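PDB 5CUW: sortase SrtE1 from Streptomyces coelicolor, which cleaves surface proteins at Leu-Ala-x-Thr-Gly or Leu-Pro-x-Thr-Gly sorting signals and attaches them covalently to the cell wall. Local coordinates for residues D49-K61 with G67-T79. Numbering follows the deposited sequence.
Sequences DVVVPIAEGISSK and GMVGHYAEDGLKT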
loop_
_atom_site.group_PDB
_atom_site.type_symbol
_atom_site.label_atom_id
_atom_site.label_comp_id
_atom_site.label_asym_id
_atom_site.label_seq_id
_atom_site.Cartn_x
_atom_site.Cartn_y
_atom_site.Cartn_z
ATOM N N ASP A 49 8.622 4.542 10.682
ATOM C CA ASP A 49 7.859 5.042 11.829
ATOM C C ASP A 49 6.464 5.490 11.410
ATOM O O ASP A 49 5.969 6.536 11.826
ATOM C CB ASP A 49 8.609 6.178 12.508
ATOM C CG ASP A 49 9.923 5.712 13.110
ATOM O OD1 ASP A 49 9.930 4.624 13.728
ATOM O OD2 ASP A 49 10.946 6.413 12.946
ATOM N N VAL A 50 5.842 4.678 10.570
ATOM C CA VAL A 50 4.521 4.971 10.035
ATOM C C VAL A 50 3.473 4.029 10.631
ATOM O O VAL A 50 3.628 2.811 10.593
ATOM C CB VAL A 50 4.505 4.857 8.489
ATOM C CG1 VAL A 50 3.078 4.685 7.967
ATOM C CG2 VAL A 50 5.165 6.070 7.862
ATOM N N VAL A 51 2.428 4.611 11.208
ATOM C CA VAL A 51 1.208 3.874 11.542
ATOM C C VAL A 51 0.040 4.727 11.056
ATOM O O VAL A 51 -0.083 5.892 11.443
ATOM C CB VAL A 51 1.068 3.583 13.042
ATOM C CG1 VAL A 51 -0.240 2.813 13.310
ATOM C CG2 VAL A 51 2.252 2.789 13.539
ATOM N N VAL A 52 -0.804 4.165 10.196
ATOM C CA VAL A 52 -1.785 4.990 9.509
ATOM C C VAL A 52 -2.992 4.168 9.079
ATOM O O VAL A 52 -2.851 3.040 8.606
ATOM C CB VAL A 52 -1.155 5.692 8.293
ATOM C CG1 VAL A 52 -0.628 4.667 7.254
ATOM C CG2 VAL A 52 -2.137 6.672 7.662
ATOM N N PRO A 53 -4.190 4.728 9.261
ATOM C CA PRO A 53 -5.383 3.938 8.947
ATOM C C PRO A 53 -5.569 3.798 7.444
ATOM O O PRO A 53 -5.186 4.697 6.685
ATOM C CB PRO A 53 -6.526 4.746 9.578
ATOM C CG PRO A 53 -5.837 5.759 10.516
ATOM C CD PRO A 53 -4.527 6.034 9.854
ATOM N N ILE A 54 -6.135 2.671 7.027
ATOM C CA ILE A 54 -6.539 2.456 5.639
ATOM C C ILE A 54 -8.046 2.613 5.528
ATOM O O ILE A 54 -8.787 2.048 6.333
ATOM C CB ILE A 54 -6.143 1.045 5.121
ATOM C CG1 ILE A 54 -4.666 0.741 5.390
ATOM C CG2 ILE A 54 -6.484 0.898 3.625
ATOM C CD1 ILE A 54 -4.258 -0.664 4.948
ATOM N N ALA A 55 -8.509 3.392 4.557
ATOM C CA ALA A 55 -9.942 3.543 4.352
ATOM C C ALA A 55 -10.306 3.075 2.951
ATOM O O ALA A 55 -9.446 2.932 2.100
ATOM C CB ALA A 55 -10.373 4.982 4.568
ATOM N N GLU A 56 -11.588 2.831 2.711
ATOM C CA GLU A 56 -12.023 2.359 1.403
ATOM C C GLU A 56 -12.121 3.541 0.436
ATOM O O GLU A 56 -12.751 4.547 0.749
ATOM C CB GLU A 56 -13.376 1.634 1.519
ATOM C CG GLU A 56 -13.866 0.989 0.219
ATOM C CD GLU A 56 -13.050 -0.235 -0.193
ATOM O OE1 GLU A 56 -11.888 -0.364 0.243
ATOM O OE2 GLU A 56 -13.570 -1.078 -0.959
ATOM N N GLY A 57 -11.495 3.426 -0.733
ATOM C CA GLY A 57 -11.554 4.489 -1.723
ATOM C C GLY A 57 -10.395 5.459 -1.607
ATOM O O GLY A 57 -9.744 5.540 -0.563
ATOM N N ILE A 58 -10.132 6.214 -2.664
ATOM C CA ILE A 58 -8.960 7.096 -2.642
ATOM C C ILE A 58 -9.312 8.569 -2.768
ATOM O O ILE A 58 -8.486 9.374 -3.199
ATOM C CB ILE A 58 -7.968 6.732 -3.764
ATOM C CG1 ILE A 58 -8.657 6.789 -5.123
ATOM C CG2 ILE A 58 -7.370 5.355 -3.520
ATOM C CD1 ILE A 58 -7.686 6.875 -6.270
ATOM N N SER A 59 -10.536 8.917 -2.381
ATOM C CA SER A 59 -10.969 10.305 -2.360
ATOM C C SER A 59 -9.978 11.190 -1.604
ATOM O O SER A 59 -9.512 10.827 -0.526
ATOM C CB SER A 59 -12.346 10.423 -1.719
ATOM O OG SER A 59 -12.609 11.761 -1.339
ATOM N N SER A 60 -9.657 12.345 -2.174
ATOM C CA SER A 60 -8.770 13.288 -1.506
ATOM C C SER A 60 -9.453 13.870 -0.282
ATOM O O SER A 60 -8.892 13.871 0.811
ATOM C CB SER A 60 -8.352 14.405 -2.454
ATOM O OG SER A 60 -7.474 13.912 -3.444
ATOM N N LYS A 61 -10.679 14.350 -0.471
ATOM C CA LYS A 61 -11.412 15.016 0.588
ATOM C C LYS A 61 -11.757 14.077 1.739
ATOM O O LYS A 61 -11.654 14.460 2.902
ATOM C CB LYS A 61 -12.691 15.644 0.028
ATOM N N GLY A 67 -5.522 12.341 6.294
ATOM C CA GLY A 67 -4.337 11.706 6.838
ATOM C C GLY A 67 -4.379 10.195 6.770
ATOM O O GLY A 67 -3.614 9.532 7.466
ATOM N N MET A 68 -5.263 9.637 5.938
ATOM C CA MET A 68 -5.341 8.180 5.809
ATOM C C MET A 68 -4.795 7.702 4.472
ATOM O O MET A 68 -4.638 8.494 3.549
ATOM C CB MET A 68 -6.786 7.711 5.983
ATOM C CG MET A 68 -7.383 8.116 7.316
ATOM S SD MET A 68 -8.988 7.335 7.613
ATOM C CE MET A 68 -10.081 8.399 6.668
ATOM N N VAL A 69 -4.484 6.410 4.354
ATOM C CA VAL A 69 -4.159 5.894 3.043
ATOM C C VAL A 69 -5.396 5.187 2.515
ATOM O O VAL A 69 -6.225 4.710 3.294
ATOM C CB VAL A 69 -2.946 4.941 3.022
ATOM C CG1 VAL A 69 -1.709 5.635 3.564
ATOM C CG2 VAL A 69 -3.226 3.648 3.764
ATOM N N GLY A 70 -5.517 5.161 1.191
ATOM C CA GLY A 70 -6.728 4.709 0.536
ATOM C C GLY A 70 -6.547 3.443 -0.260
ATOM O O GLY A 70 -5.572 3.285 -1.010
ATOM N N HIS A 71 -7.501 2.535 -0.089
ATOM C CA HIS A 71 -7.582 1.313 -0.879
ATOM C C HIS A 71 -8.309 1.577 -2.199
ATOM O O HIS A 71 -9.460 2.010 -2.202
ATOM C CB HIS A 71 -8.298 0.221 -0.072
ATOM C CG HIS A 71 -8.557 -1.040 -0.841
ATOM N ND1 HIS A 71 -9.796 -1.648 -0.872
ATOM C CD2 HIS A 71 -7.742 -1.806 -1.606
ATOM C CE1 HIS A 71 -9.728 -2.740 -1.614
ATOM N NE2 HIS A 71 -8.495 -2.857 -2.077
ATOM N N TYR A 72 -7.646 1.314 -3.321
ATOM C CA TYR A 72 -8.276 1.544 -4.625
ATOM C C TYR A 72 -9.542 0.696 -4.702
ATOM O O TYR A 72 -9.469 -0.526 -4.585
ATOM C CB TYR A 72 -7.328 1.204 -5.775
ATOM C CG TYR A 72 -6.230 2.228 -6.017
ATOM C CD1 TYR A 72 -5.009 2.134 -5.369
ATOM C CD2 TYR A 72 -6.419 3.277 -6.909
ATOM C CE1 TYR A 72 -3.994 3.050 -5.610
ATOM C CE2 TYR A 72 -5.414 4.203 -7.146
ATOM C CZ TYR A 72 -4.208 4.081 -6.490
ATOM O OH TYR A 72 -3.209 4.990 -6.720
ATOM N N ALA A 73 -10.692 1.339 -4.867
ATOM C CA ALA A 73 -11.959 0.614 -4.759
ATOM C C ALA A 73 -13.040 1.011 -5.758
ATOM O O ALA A 73 -14.124 0.429 -5.733
ATOM C CB ALA A 73 -12.512 0.758 -3.344
ATOM N N GLU A 74 -12.772 1.972 -6.637
ATOM C CA GLU A 74 -13.806 2.394 -7.588
ATOM C C GLU A 74 -13.315 2.545 -9.030
ATOM O O GLU A 74 -12.116 2.522 -9.296
ATOM C CB GLU A 74 -14.431 3.712 -7.125
ATOM N N ASP A 75 -14.262 2.687 -9.955
ATOM C CA ASP A 75 -13.962 2.996 -11.355
ATOM C C ASP A 75 -13.163 1.908 -12.071
ATOM O O ASP A 75 -12.376 2.204 -12.972
ATOM C CB ASP A 75 -13.201 4.323 -11.448
ATOM N N GLY A 76 -13.362 0.655 -11.678
ATOM C CA GLY A 76 -12.647 -0.446 -12.300
ATOM C C GLY A 76 -11.273 -0.686 -11.702
ATOM O O GLY A 76 -10.582 -1.640 -12.074
ATOM N N LEU A 77 -10.871 0.173 -10.767
ATOM C CA LEU A 77 -9.556 0.041 -10.140
ATOM C C LEU A 77 -9.599 -0.751 -8.841
ATOM O O LEU A 77 -8.612 -0.787 -8.104
ATOM C CB LEU A 77 -8.941 1.415 -9.866
ATOM C CG LEU A 77 -8.376 2.184 -11.056
ATOM C CD1 LEU A 77 -7.627 3.417 -10.556
ATOM C CD2 LEU A 77 -7.467 1.297 -11.902
ATOM N N LYS A 78 -10.728 -1.393 -8.555
ATOM C CA LYS A 78 -10.863 -2.099 -7.288
ATOM C C LYS A 78 -9.910 -3.275 -7.214
ATOM O O LYS A 78 -9.905 -4.136 -8.085
ATOM C CB LYS A 78 -12.294 -2.590 -7.074
ATOM C CG LYS A 78 -12.490 -3.211 -5.700
ATOM C CD LYS A 78 -13.940 -3.111 -5.241
ATOM C CE LYS A 78 -14.054 -3.440 -3.762
ATOM N NZ LYS A 78 -15.462 -3.427 -3.293
ATOM N N THR A 79 -9.110 -3.328 -6.163
ATOM C CA THR A 79 -8.149 -4.409 -6.039
ATOM C C THR A 79 -8.599 -5.422 -4.987
ATOM O O THR A 79 -9.533 -5.169 -4.213
ATOM C CB THR A 79 -6.749 -3.883 -5.658
ATOM O OG1 THR A 79 -6.785 -3.355 -4.335
ATOM C CG2 THR A 79 -6.267 -2.798 -6.641
#
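E56 and H71 meet at the end of a parallel strand pair, 50-56 with 69-71, that forms a beta-alpha-beta unit of the sortase barrel with helix 60-64 between its strands. Backbone bonds V69 N to P53 O, A55 N to V69 O, H71 N to A55 O and G57 N to H71 O alternate along the pair and fix its register; the last is the most bent, 138° at the hydrogen. E56 lies alongside H71 on one face of the sheet. Its CG is anti to the backbone N (chi1 -175°) and the chain then bends at chi2, bringing OE1 to 2.7 Å from H71 ND1. The ND1-H approaches OE1 on its syn side, tilted 21° from the carboxylate plane, while OE1 lies close to the imidazole plane. OE2 rests against A73 CB and makes a long salt bridge, 3.8 Å, to K78 NZ. On the same face I54 CG1 packs on V69 CG2 at 3.6 Å; on the other, A55 CB meets M68 CE, and V63 of the helix touches both side chains. Beyond the strands, I58 CG2 sits over the ring centre of Y72, 4.1 Å from the centroid, a CH-pi contact. Y72, inferred to recognise substrate, is held at OH by T161. From the far side of the imidazole, T79 OG1 pairs with H71 NE2 at 2.9 Å, so both ring nitrogens are engaged, and G90 N also bonds that hydroxyl.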